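Citrate synthase (Thermotoga maritima, PDB 2P2W) probably catalyses the condensation of oxaloacetate with acetyl-CoA and water to give citrate and CoA, a reaction of the tricarboxylic acid cycle. Local coordinates at residues K64-D69 with L111-I116; G204-P209 with A319-A324; T45-F48 with L54-K57; N87-D92 with A214-P219. All blocks are in the same frame, centred on the assembly; numbering follows the deposited sequence.

Contact 1: residues K64-D69 with L111-I116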
loop_
_atom_site.group_PDB
_atom_site.type_symbol
_atom_site.label_atom_id
_atom_site.label_comp_id
_atom_site.label_asym_id
_atom_site.label_seq_id
_atom_site.Cartn_x
_atom_site.Cartn_y
_atom_site.Cartn_z
ATOM N N LYS A 64 0.899 -28.874 -6.976
ATOM C CA LYS A 64 0.042 -29.002 -5.800
ATOM C C LYS A 64 0.873 -29.392 -4.587
ATOM O O LYS A 64 0.623 -28.918 -3.480
ATOM C CB LYS A 64 -1.070 -30.032 -6.032
ATOM C CG LYS A 64 -2.292 -29.462 -6.743
ATOM C CD LYS A 64 -3.348 -30.525 -7.024
ATOM C CE LYS A 64 -3.942 -31.071 -5.732
ATOM N NZ LYS A 64 -5.388 -31.401 -5.880
ATOM N N ARG A 65 1.865 -30.253 -4.791
ATOM C CA ARG A 65 2.728 -30.661 -3.687
ATOM C C ARG A 65 3.600 -29.491 -3.235
ATOM O O ARG A 65 3.923 -29.370 -2.053
ATOM C CB ARG A 65 3.614 -31.845 -4.093
ATOM C CG ARG A 65 2.855 -33.155 -4.272
ATOM C CD ARG A 65 3.778 -34.345 -4.047
ATOM N NE ARG A 65 4.897 -34.362 -4.981
ATOM C CZ ARG A 65 4.906 -35.038 -6.126
ATOM N NH1 ARG A 65 3.851 -35.759 -6.482
ATOM N NH2 ARG A 65 5.968 -34.987 -6.918
ATOM N N LYS A 66 3.975 -28.631 -4.180
ATOM C CA LYS A 66 4.802 -27.465 -3.877
ATOM C C LYS A 66 4.034 -26.492 -2.985
ATOM O O LYS A 66 4.523 -26.080 -1.927
ATOM C CB LYS A 66 5.212 -26.746 -5.168
ATOM C CG LYS A 66 5.981 -25.449 -4.928
ATOM C CD LYS A 66 6.450 -24.814 -6.231
ATOM C CE LYS A 66 7.654 -25.543 -6.794
ATOM N NZ LYS A 66 8.917 -24.911 -6.319
ATOM N N MET A 67 2.835 -26.112 -3.417
ATOM C CA MET A 67 2.035 -25.192 -2.620
ATOM C C MET A 67 1.749 -25.797 -1.249
ATOM O O MET A 67 1.813 -25.105 -0.237
ATOM C CB MET A 67 0.724 -24.851 -3.338
ATOM C CG MET A 67 0.926 -23.974 -4.570
ATOM S SD MET A 67 -0.623 -23.352 -5.255
ATOM C CE MET A 67 -1.155 -22.271 -3.930
ATOM N N ALA A 68 1.459 -27.094 -1.217
ATOM C CA ALA A 68 1.163 -27.772 0.044
ATOM C C ALA A 68 2.370 -27.785 0.986
ATOM O O ALA A 68 2.220 -27.833 2.208
ATOM C CB ALA A 68 0.700 -29.200 -0.229
ATOM N N ASP A 69 3.565 -27.736 0.412
ATOM C CA ASP A 69 4.793 -27.751 1.195
ATOM C C ASP A 69 5.150 -26.339 1.704
ATOM O O ASP A 69 6.053 -26.179 2.524
ATOM C CB ASP A 69 5.923 -28.327 0.328
ATOM C CG ASP A 69 7.100 -28.835 1.142
ATOM O OD1 ASP A 69 6.877 -29.465 2.200
ATOM O OD2 ASP A 69 8.252 -28.624 0.705
ATOM N N LEU A 111 10.951 -14.175 -7.982
ATOM C CA LEU A 111 9.782 -13.401 -7.593
ATOM C C LEU A 111 8.512 -14.250 -7.693
ATOM O O LEU A 111 7.610 -14.171 -6.867
ATOM C CB LEU A 111 9.697 -12.205 -8.549
ATOM C CG LEU A 111 8.823 -11.059 -8.025
ATOM C CD1 LEU A 111 9.229 -10.604 -6.622
ATOM C CD2 LEU A 111 8.900 -9.812 -8.912
ATOM N N ARG A 112 8.445 -15.086 -8.724
ATOM C CA ARG A 112 7.297 -15.961 -8.907
ATOM C C ARG A 112 7.294 -17.033 -7.815
ATOM O O ARG A 112 6.243 -17.406 -7.299
ATOM C CB ARG A 112 7.334 -16.611 -10.294
ATOM C CG ARG A 112 6.175 -17.565 -10.562
ATOM C CD ARG A 112 5.987 -17.815 -12.050
ATOM N NE ARG A 112 7.208 -18.282 -12.700
ATOM C CZ ARG A 112 7.335 -18.465 -14.011
ATOM N NH1 ARG A 112 6.311 -18.221 -14.822
ATOM N NH2 ARG A 112 8.487 -18.891 -14.517
ATOM N N GLU A 113 8.478 -17.522 -7.457
ATOM C CA GLU A 113 8.584 -18.539 -6.414
ATOM C C GLU A 113 8.101 -17.911 -5.108
ATOM O O GLU A 113 7.413 -18.548 -4.305
ATOM C CB GLU A 113 10.035 -18.994 -6.269
ATOM C CG GLU A 113 10.218 -20.274 -5.471
ATOM C CD GLU A 113 9.536 -21.464 -6.119
ATOM O OE1 GLU A 113 9.513 -21.529 -7.365
ATOM O OE2 GLU A 113 9.036 -22.341 -5.386
ATOM N N LYS A 114 8.459 -16.648 -4.911
ATOM C CA LYS A 114 8.057 -15.918 -3.719
ATOM C C LYS A 114 6.536 -15.752 -3.695
ATOM O O LYS A 114 5.902 -15.891 -2.644
ATOM C CB LYS A 114 8.734 -14.543 -3.704
ATOM C CG LYS A 114 8.640 -13.814 -2.377
ATOM C CD LYS A 114 9.687 -12.710 -2.280
ATOM C CE LYS A 114 11.063 -13.203 -2.713
ATOM N NZ LYS A 114 11.878 -13.672 -1.558
ATOM N N ALA A 115 5.958 -15.454 -4.859
ATOM C CA ALA A 115 4.514 -15.268 -4.980
ATOM C C ALA A 115 3.799 -16.565 -4.625
ATOM O O ALA A 115 2.805 -16.559 -3.904
ATOM C CB ALA A 115 4.152 -14.846 -6.404
ATOM N N ILE A 116 4.316 -17.677 -5.145
ATOM C CA ILE A 116 3.739 -18.991 -4.883
ATOM C C ILE A 116 3.736 -19.304 -3.386
ATOM O O ILE A 116 2.738 -19.787 -2.844
ATOM C CB ILE A 116 4.528 -20.093 -5.636
ATOM C CG1 ILE A 116 4.360 -19.899 -7.149
ATOM C CG2 ILE A 116 4.052 -21.482 -5.199
ATOM C CD1 ILE A 116 5.216 -20.835 -8.003
#
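Lys66 reaches Glu113 by leaving its backbone with CG opposite the main-chain nitrogen (chi1 175°) and then turning at chi3 and chi4, while Glu113 bends at chi2 to bring its carboxylate round to the ammonium group. The motif is a salt bridge laid over an apolar helix-helix contact within the largely helical citrate synthase fold: helices 57-69 and 110-133 pass at 11.1 Å between the local axes, their directions 68° apart. Such a spacing leaves the backbones well separated, and long side chains must span the distance. Lysine suits this partly exposed margin because its flexible methylene chain covers apolar neighbours while its charge reaches the carboxylate of the other helix. Beneath it, the buried Met67 and Ile116 cross nearly at right angles, Met67 CG lying 4.0 Å from Ile116 CG2. The same methyl of Ile116 is 4.2 Å from Lys66 CD, so this one branch packs against both Lys66 and Met67. Helix 42-51 adds Tyr51 against Ile116 and Glu43 against Met67. The carboxylate has a second partner in the hydroxyl of Tyr70, which shares Glu113 OE2 with the lysine. Lys66 NZ meets that oxygen at 2.7 Å, on its syn side and 25° out of the carboxylate plane.

Contact 2: residues G204-P209 with A319-A324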
loop_
_atom_site.group_PDB
_atom_site.type_symbol
_atom_site.label_atom_id
_atom_site.label_comp_id
_atom_site.label_asym_id
_atom_site.label_seq_id
_atom_site.Cartn_x
_atom_site.Cartn_y
_atom_site.Cartn_z
ATOM N N GLY A 204 -4.567 -3.157 1.843
ATOM C CA GLY A 204 -5.156 -1.938 2.371
ATOM C C GLY A 204 -6.239 -1.385 1.463
ATOM O O GLY A 204 -7.276 -0.918 1.932
ATOM N N ALA A 205 -5.995 -1.436 0.157
ATOM C CA ALA A 205 -6.961 -0.945 -0.821
ATOM C C ALA A 205 -8.179 -1.864 -0.919
ATOM O O ALA A 205 -9.318 -1.398 -0.995
ATOM C CB ALA A 205 -6.301 -0.824 -2.185
ATOM N N LEU A 206 -7.938 -3.171 -0.918
ATOM C CA LEU A 206 -9.032 -4.133 -1.025
ATOM C C LEU A 206 -9.994 -3.991 0.154
ATOM O O LEU A 206 -11.199 -4.209 0.020
ATOM C CB LEU A 206 -8.477 -5.560 -1.078
ATOM C CG LEU A 206 -9.485 -6.648 -1.452
ATOM C CD1 LEU A 206 -9.905 -6.458 -2.896
ATOM C CD2 LEU A 206 -8.869 -8.033 -1.259
ATOM N N LYS A 207 -9.441 -3.605 1.301
ATOM C CA LYS A 207 -10.193 -3.432 2.539
ATOM C C LYS A 207 -11.257 -2.334 2.486
ATOM O O LYS A 207 -12.266 -2.405 3.195
ATOM C CB LYS A 207 -9.208 -3.143 3.679
ATOM C CG LYS A 207 -9.818 -3.118 5.073
ATOM C CD LYS A 207 -8.746 -2.865 6.122
ATOM C CE LYS A 207 -9.306 -2.954 7.531
ATOM N NZ LYS A 207 -8.370 -2.339 8.513
ATOM N N GLY A 208 -11.035 -1.323 1.650
ATOM C CA GLY A 208 -11.974 -0.216 1.540
ATOM C C GLY A 208 -13.392 -0.591 1.134
ATOM O O GLY A 208 -13.588 -1.497 0.320
ATOM N N PRO A 209 -14.408 0.103 1.680
ATOM C CA PRO A 209 -15.828 -0.128 1.415
ATOM C C PRO A 209 -16.201 0.129 -0.057
ATOM O O PRO A 209 -17.193 -0.366 -0.574
ATOM C CB PRO A 209 -16.639 0.791 2.324
ATOM C CG PRO A 209 -15.700 1.876 2.834
ATOM C CD PRO A 209 -14.277 1.165 2.671
ATOM N N ALA A 319 -10.714 -10.741 3.506
ATOM C CA ALA A 319 -9.506 -11.563 3.545
ATOM C C ALA A 319 -9.682 -12.794 2.653
ATOM O O ALA A 319 -8.710 -13.314 2.101
ATOM C CB ALA A 319 -9.198 -11.984 4.980
ATOM N N LEU A 320 -10.921 -13.263 2.517
ATOM C CA LEU A 320 -11.198 -14.418 1.660
ATOM C C LEU A 320 -10.999 -13.990 0.210
ATOM O O LEU A 320 -10.510 -14.757 -0.620
ATOM C CB LEU A 320 -12.631 -14.914 1.869
ATOM C CG LEU A 320 -12.890 -15.595 3.216
ATOM C CD1 LEU A 320 -14.389 -15.831 3.383
ATOM C CD2 LEU A 320 -12.118 -16.907 3.297
ATOM N N PHE A 321 -11.397 -12.756 -0.081
ATOM C CA PHE A 321 -11.241 -12.175 -1.409
ATOM C C PHE A 321 -9.732 -12.141 -1.688
ATOM O O PHE A 321 -9.271 -12.575 -2.748
ATOM C CB PHE A 321 -11.816 -10.749 -1.399
ATOM C CG PHE A 321 -11.992 -10.129 -2.766
ATOM C CD1 PHE A 321 -11.198 -10.509 -3.846
ATOM C CD2 PHE A 321 -12.931 -9.113 -2.955
ATOM C CE1 PHE A 321 -11.335 -9.888 -5.089
ATOM C CE2 PHE A 321 -13.076 -8.485 -4.196
ATOM C CZ PHE A 321 -12.277 -8.872 -5.263
ATOM N N ALA A 322 -8.967 -11.644 -0.717
ATOM C CA ALA A 322 -7.514 -11.534 -0.849
ATOM C C ALA A 322 -6.815 -12.885 -1.028
ATOM O O ALA A 322 -5.834 -12.996 -1.763
ATOM C CB ALA A 322 -6.934 -10.806 0.368
ATOM N N THR A 323 -7.320 -13.903 -0.340
ATOM C CA THR A 323 -6.752 -15.244 -0.414
ATOM C C THR A 323 -6.675 -15.684 -1.870
ATOM O O THR A 323 -5.764 -16.415 -2.269
ATOM C CB THR A 323 -7.611 -16.235 0.401
ATOM O OG1 THR A 323 -7.539 -15.879 1.787
ATOM C CG2 THR A 323 -7.118 -17.665 0.224
ATOM N N ALA A 324 -7.636 -15.226 -2.662
ATOM C CA ALA A 324 -7.660 -15.552 -4.078
ATOM C C ALA A 324 -6.942 -14.484 -4.902
ATOM O O ALA A 324 -6.053 -14.795 -5.692
ATOM C CB ALA A 324 -9.101 -15.695 -4.558
#
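Leu206 meets two successive residues of helix 317-337 with its two methyl groups: CD1 sits over the ring of Phe321, and CD2 lies against Ala322 and also beside the root of the Phe321 side chain. Its CG stands opposite the backbone nitrogen (chi1 -169°) and chi2 is 68°, a conformation that extends the fork toward the other helix. Leu206 CD1 lies 3.9 Å from the centroid of the Phe321 ring and only 9° off the ring normal, a CH-pi contact squarely over one face. Phe321 likewise carries its CG opposite its own nitrogen, which swings the ring out to meet the leucine. Leu206 CD2 is 3.8 Å from Ala322 CB and 3.7 Å from Ala322 N; the short alanine side chain lets the methyl come this close to the backbone. Leucine fits here because its branched end can serve two surfaces at once. Thr323 OG1 donates to Ala319 O at 2.8 Å, satisfying a buried hydroxyl within its own helix. The side chain of Phe321 lies about 4 Å, between nearest atoms, from a bound citrate anion and from the side chain of Asp300, a predicted active-site residue. Trp329 also packs on Leu206 and Ala322, while helices 110-133 and 163-173 cover other sides of 319-324, and the second subunit borders helix 195-207.

Contact 3: residues T45-F48 with L54-K57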
loop_
_atom_site.group_PDB
_atom_site.type_symbol
_atom_site.label_atom_id
_atom_site.label_comp_id
_atom_site.label_asym_id
_atom_site.label_seq_id
_atom_site.Cartn_x
_atom_site.Cartn_y
_atom_site.Cartn_z
ATOM N N THR A 45 -5.805 -23.081 -11.702
ATOM C CA THR A 45 -5.994 -21.751 -12.264
ATOM C C THR A 45 -4.855 -20.817 -11.853
ATOM O O THR A 45 -4.431 -19.969 -12.634
ATOM C CB THR A 45 -7.351 -21.153 -11.849
ATOM O OG1 THR A 45 -8.406 -21.932 -12.437
ATOM C CG2 THR A 45 -7.468 -19.702 -12.335
ATOM N N ALA A 46 -4.347 -20.986 -10.636
ATOM C CA ALA A 46 -3.241 -20.155 -10.165
ATOM C C ALA A 46 -2.016 -20.463 -11.022
ATOM O O ALA A 46 -1.262 -19.567 -11.406
ATOM C CB ALA A 46 -2.950 -20.447 -8.700
ATOM N N TYR A 47 -1.828 -21.743 -11.321
ATOM C CA TYR A 47 -0.706 -22.168 -12.150
ATOM C C TYR A 47 -0.836 -21.474 -13.503
ATOM O O TYR A 47 0.127 -20.916 -14.033
ATOM C CB TYR A 47 -0.746 -23.683 -12.354
ATOM C CG TYR A 47 0.397 -24.220 -13.187
ATOM C CD1 TYR A 47 0.392 -24.098 -14.579
ATOM C CD2 TYR A 47 1.489 -24.835 -12.586
ATOM C CE1 TYR A 47 1.452 -24.580 -15.350
ATOM C CE2 TYR A 47 2.551 -25.321 -13.345
ATOM C CZ TYR A 47 2.525 -25.190 -14.724
ATOM O OH TYR A 47 3.571 -25.680 -15.469
ATOM N N PHE A 48 -2.045 -21.516 -14.051
ATOM C CA PHE A 48 -2.334 -20.911 -15.346
ATOM C C PHE A 48 -2.053 -19.409 -15.352
ATOM O O PHE A 48 -1.486 -18.879 -16.307
ATOM C CB PHE A 48 -3.795 -21.183 -15.720
ATOM C CG PHE A 48 -4.195 -20.639 -17.061
ATOM C CD1 PHE A 48 -3.378 -20.819 -18.173
ATOM C CD2 PHE A 48 -5.404 -19.972 -17.219
ATOM C CE1 PHE A 48 -3.761 -20.341 -19.427
ATOM C CE2 PHE A 48 -5.798 -19.492 -18.467
ATOM C CZ PHE A 48 -4.972 -19.677 -19.573
ATOM N N LEU A 54 -1.959 -24.077 -19.233
ATOM C CA LEU A 54 -2.610 -25.057 -18.374
ATOM C C LEU A 54 -1.572 -26.144 -18.116
ATOM O O LEU A 54 -0.881 -26.585 -19.036
ATOM C CB LEU A 54 -3.851 -25.644 -19.061
ATOM C CG LEU A 54 -4.994 -24.647 -19.305
ATOM C CD1 LEU A 54 -6.111 -25.308 -20.103
ATOM C CD2 LEU A 54 -5.521 -24.132 -17.968
ATOM N N PRO A 55 -1.436 -26.580 -16.857
ATOM C CA PRO A 55 -0.465 -27.617 -16.498
ATOM C C PRO A 55 -0.862 -29.026 -16.923
ATOM O O PRO A 55 -2.048 -29.357 -16.977
ATOM C CB PRO A 55 -0.389 -27.495 -14.984
ATOM C CG PRO A 55 -1.824 -27.202 -14.632
ATOM C CD PRO A 55 -2.203 -26.150 -15.672
ATOM N N THR A 56 0.140 -29.848 -17.227
ATOM C CA THR A 56 -0.111 -31.235 -17.592
ATOM C C THR A 56 -0.392 -31.950 -16.275
ATOM O O THR A 56 -0.243 -31.362 -15.201
ATOM C CB THR A 56 1.118 -31.896 -18.257
ATOM O OG1 THR A 56 2.237 -31.828 -17.365
ATOM C CG2 THR A 56 1.460 -31.201 -19.568
ATOM N N LYS A 57 -0.790 -33.214 -16.353
ATOM C CA LYS A 57 -1.094 -33.987 -15.155
ATOM C C LYS A 57 0.056 -33.974 -14.148
ATOM O O LYS A 57 -0.155 -33.726 -12.959
ATOM C CB LYS A 57 -1.432 -35.436 -15.531
ATOM C CG LYS A 57 -1.830 -36.303 -14.342
ATOM C CD LYS A 57 -2.113 -37.739 -14.761
ATOM C CE LYS A 57 -2.388 -38.622 -13.551
ATOM N NZ LYS A 57 -2.609 -40.045 -13.939
#
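Tyr47 lays one face of its ring against Pro55, whose CB stands 3.5 Å from the ring centroid and 14° off the normal. This is a CH-pi contact over the middle of the ring, and the proline does not touch with CB alone: Pro55 CD also comes within 3.5 Å of Tyr47 CD1, so the pyrrolidine ring lies across the aromatic surface. Proline suits the place because its rigid ring presents several C-H groups to the aromatic face and stiffens the connection between two helices. The neighbouring pair is built on the same principle but less centrally. Leu54 CD2 lies 4.1 Å from the centroid of the Phe48 ring, 21° off its normal and displaced toward the rim. Although the CB of Leu54 points away from helix 42-51, chi1 of -66° and an extended chi2 bring this methyl back over the phenylalanine. Phe48 CD1 is also 3.7 Å from Leu54 N, so the ring packs against backbone as well as side chain. The hydroxyl of Tyr47 is hydrogen-bonded to Lys53, and its ring meets Phe63 edge-to-face. Arg363 of the second subunit donates to Pro55 O, tying the connection to the dimer partner. With Thr56 as the N-cap of helix 57-69, this is a short connection between two consecutive helices of the largely helical citrate synthase fold, packed back on the first.

Contact 4: residues N87-D92 with A214-P219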
loop_
_atom_site.group_PDB
_atom_site.type_symbol
_atom_site.label_atom_id
_atom_site.label_comp_id
_atom_site.label_asym_id
_atom_site.label_seq_id
_atom_site.Cartn_x
_atom_site.Cartn_y
_atom_site.Cartn_z
ATOM N N ASN A 87 -9.137 -9.339 18.629
ATOM C CA ASN A 87 -10.220 -8.666 17.921
ATOM C C ASN A 87 -9.757 -7.883 16.701
ATOM O O ASN A 87 -10.358 -6.872 16.348
ATOM C CB ASN A 87 -10.943 -7.722 18.882
ATOM C CG ASN A 87 -10.081 -6.548 19.289
ATOM O OD1 ASN A 87 -8.894 -6.707 19.574
ATOM N ND2 ASN A 87 -10.675 -5.361 19.323
ATOM N N LEU A 88 -8.689 -8.344 16.058
ATOM C CA LEU A 88 -8.173 -7.663 14.876
ATOM C C LEU A 88 -8.967 -8.031 13.626
ATOM O O LEU A 88 -9.571 -9.101 13.557
ATOM C CB LEU A 88 -6.703 -8.033 14.650
ATOM C CG LEU A 88 -5.701 -7.712 15.757
ATOM C CD1 LEU A 88 -4.338 -8.295 15.394
ATOM C CD2 LEU A 88 -5.616 -6.205 15.947
ATOM N N HIS A 89 -8.965 -7.135 12.643
ATOM C CA HIS A 89 -9.640 -7.392 11.375
ATOM C C HIS A 89 -8.672 -8.309 10.621
ATOM O O HIS A 89 -7.454 -8.110 10.672
ATOM C CB HIS A 89 -9.856 -6.079 10.612
ATOM C CG HIS A 89 -10.653 -6.229 9.349
ATOM N ND1 HIS A 89 -10.116 -6.730 8.182
ATOM C CD2 HIS A 89 -11.946 -5.931 9.069
ATOM C CE1 HIS A 89 -11.041 -6.731 7.237
ATOM N NE2 HIS A 89 -12.160 -6.251 7.750
ATOM N N TYR A 90 -9.199 -9.313 9.929
ATOM C CA TYR A 90 -8.340 -10.256 9.212
ATOM C C TYR A 90 -7.393 -9.661 8.169
ATOM O O TYR A 90 -6.288 -10.174 7.982
ATOM C CB TYR A 90 -9.197 -11.371 8.608
ATOM C CG TYR A 90 -9.665 -12.350 9.659
ATOM C CD1 TYR A 90 -8.855 -13.418 10.051
ATOM C CD2 TYR A 90 -10.882 -12.169 10.321
ATOM C CE1 TYR A 90 -9.242 -14.280 11.076
ATOM C CE2 TYR A 90 -11.277 -13.025 11.351
ATOM C CZ TYR A 90 -10.449 -14.077 11.721
ATOM O OH TYR A 90 -10.819 -14.919 12.747
ATOM N N ILE A 91 -7.800 -8.591 7.494
ATOM C CA ILE A 91 -6.914 -7.967 6.513
ATOM C C ILE A 91 -5.665 -7.456 7.242
ATOM O O ILE A 91 -4.543 -7.570 6.734
ATOM C CB ILE A 91 -7.599 -6.775 5.786
ATOM C CG1 ILE A 91 -8.627 -7.291 4.769
ATOM C CG2 ILE A 91 -6.545 -5.909 5.084
ATOM C CD1 ILE A 91 -8.030 -8.063 3.590
ATOM N N ASP A 92 -5.863 -6.895 8.435
ATOM C CA ASP A 92 -4.743 -6.380 9.220
ATOM C C ASP A 92 -3.850 -7.518 9.702
ATOM O O ASP A 92 -2.628 -7.371 9.774
ATOM C CB ASP A 92 -5.246 -5.564 10.415
ATOM C CG ASP A 92 -5.859 -4.239 9.993
ATOM O OD1 ASP A 92 -5.556 -3.780 8.873
ATOM O OD2 ASP A 92 -6.632 -3.655 10.779
ATOM N N ALA A 214 -16.682 -3.763 0.332
ATOM C CA ALA A 214 -18.122 -3.672 0.127
ATOM C C ALA A 214 -18.757 -5.018 0.490
ATOM O O ALA A 214 -19.923 -5.079 0.881
ATOM C CB ALA A 214 -18.429 -3.313 -1.330
ATOM N N SER A 215 -17.982 -6.092 0.372
ATOM C CA SER A 215 -18.488 -7.422 0.697
ATOM C C SER A 215 -18.880 -7.529 2.174
ATOM O O SER A 215 -19.832 -8.228 2.516
ATOM C CB SER A 215 -17.445 -8.493 0.357
ATOM O OG SER A 215 -16.280 -8.366 1.157
ATOM N N GLU A 216 -18.158 -6.832 3.047
ATOM C CA GLU A 216 -18.468 -6.878 4.475
ATOM C C GLU A 216 -19.639 -5.954 4.808
ATOM O O GLU A 216 -20.281 -6.104 5.845
ATOM C CB GLU A 216 -17.242 -6.484 5.303
ATOM C CG GLU A 216 -15.994 -7.282 4.947
ATOM C CD GLU A 216 -14.852 -7.077 5.924
ATOM O OE1 GLU A 216 -14.912 -6.118 6.727
ATOM O OE2 GLU A 216 -13.888 -7.879 5.874
ATOM N N LYS A 217 -19.917 -5.002 3.923
ATOM C CA LYS A 217 -21.025 -4.070 4.140
ATOM C C LYS A 217 -22.364 -4.590 3.623
ATOM O O LYS A 217 -23.432 -4.110 3.962
ATOM C CB LYS A 217 -20.691 -2.745 3.436
ATOM C CG LYS A 217 -19.813 -1.834 4.305
ATOM C CD LYS A 217 -20.541 -0.596 4.841
ATOM C CE LYS A 217 -19.679 0.220 5.813
ATOM N NZ LYS A 217 -20.503 0.640 6.946
ATOM N N VAL A 218 -22.300 -5.582 2.711
ATOM C CA VAL A 218 -23.550 -6.052 2.126
ATOM C C VAL A 218 -24.500 -6.732 3.126
ATOM O O VAL A 218 -25.679 -6.406 3.217
ATOM C CB VAL A 218 -23.270 -6.902 0.888
ATOM C CG1 VAL A 218 -24.538 -7.668 0.495
ATOM C CG2 VAL A 218 -22.873 -5.994 -0.273
ATOM N N PRO A 219 -24.015 -7.734 3.865
ATOM C CA PRO A 219 -24.860 -8.398 4.845
ATOM C C PRO A 219 -25.648 -7.420 5.750
ATOM O O PRO A 219 -26.855 -7.520 5.911
ATOM C CB PRO A 219 -23.966 -9.364 5.621
ATOM C CG PRO A 219 -22.894 -9.794 4.628
ATOM C CD PRO A 219 -22.722 -8.427 3.813
#
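His89 and Glu216 carry the whole of this contact, meeting from opposite directions with their CA atoms 11.2 Å apart. The close part is the hydrogen bond itself. His89 NE2 donates to Glu216 OE1 at 2.9 Å with an N-H...O angle of 165°, using the syn lone pair of an oxygen that lies in the ring plane. Glu216 OE2, 3.0 Å from the same nitrogen, receives only a weak second bond, bent to 121°, and the carboxylate is turned 32° from the imidazole. Around this polar junction the contact is loose: just 77 Å² is buried, and both residues remain partly exposed. An extended glutamate chain suits such a span. At the other nitrogen of the imidazole, His89 ND1 accepts from Ile91 N at 3.0 Å, capping the start of helix 90-98. Glu216 OE2 also has a weak hydrogen bond with Thr318. With CG opposite its backbone nitrogen, the histidine can hold the capping N-H and the carboxylate at once. Since ND1 accepts while NE2 donates, the ring is gripped at both nitrogens, which fixes its rotation and links the helix start to helix 214-225.

How the contacts relate
Contacts 2 and 3 are buried, contact 1 partly so, and contact 4 lies at the surface. Their chemistry follows: methyl and ring faces dominate contacts 2 and 3, a salt bridge tops apolar packing in contact 1, and contact 4 is purely polar. Contacts 1 and 3, centred 13 Å apart, lie on the same side of the chain's centre; contact 3 packs the connection that leads into helix 57-69, the helix contact 1 uses. Contacts 2 and 4 lie 8 Å apart between centres and touch directly, through a salt bridge from Lys207 to Asp92 and packing of Ala319 on Tyr90; both are nearer the predicted active-site residues. Contacts 2, 3 and 4 also border the second subunit, whereas contact 1 does not.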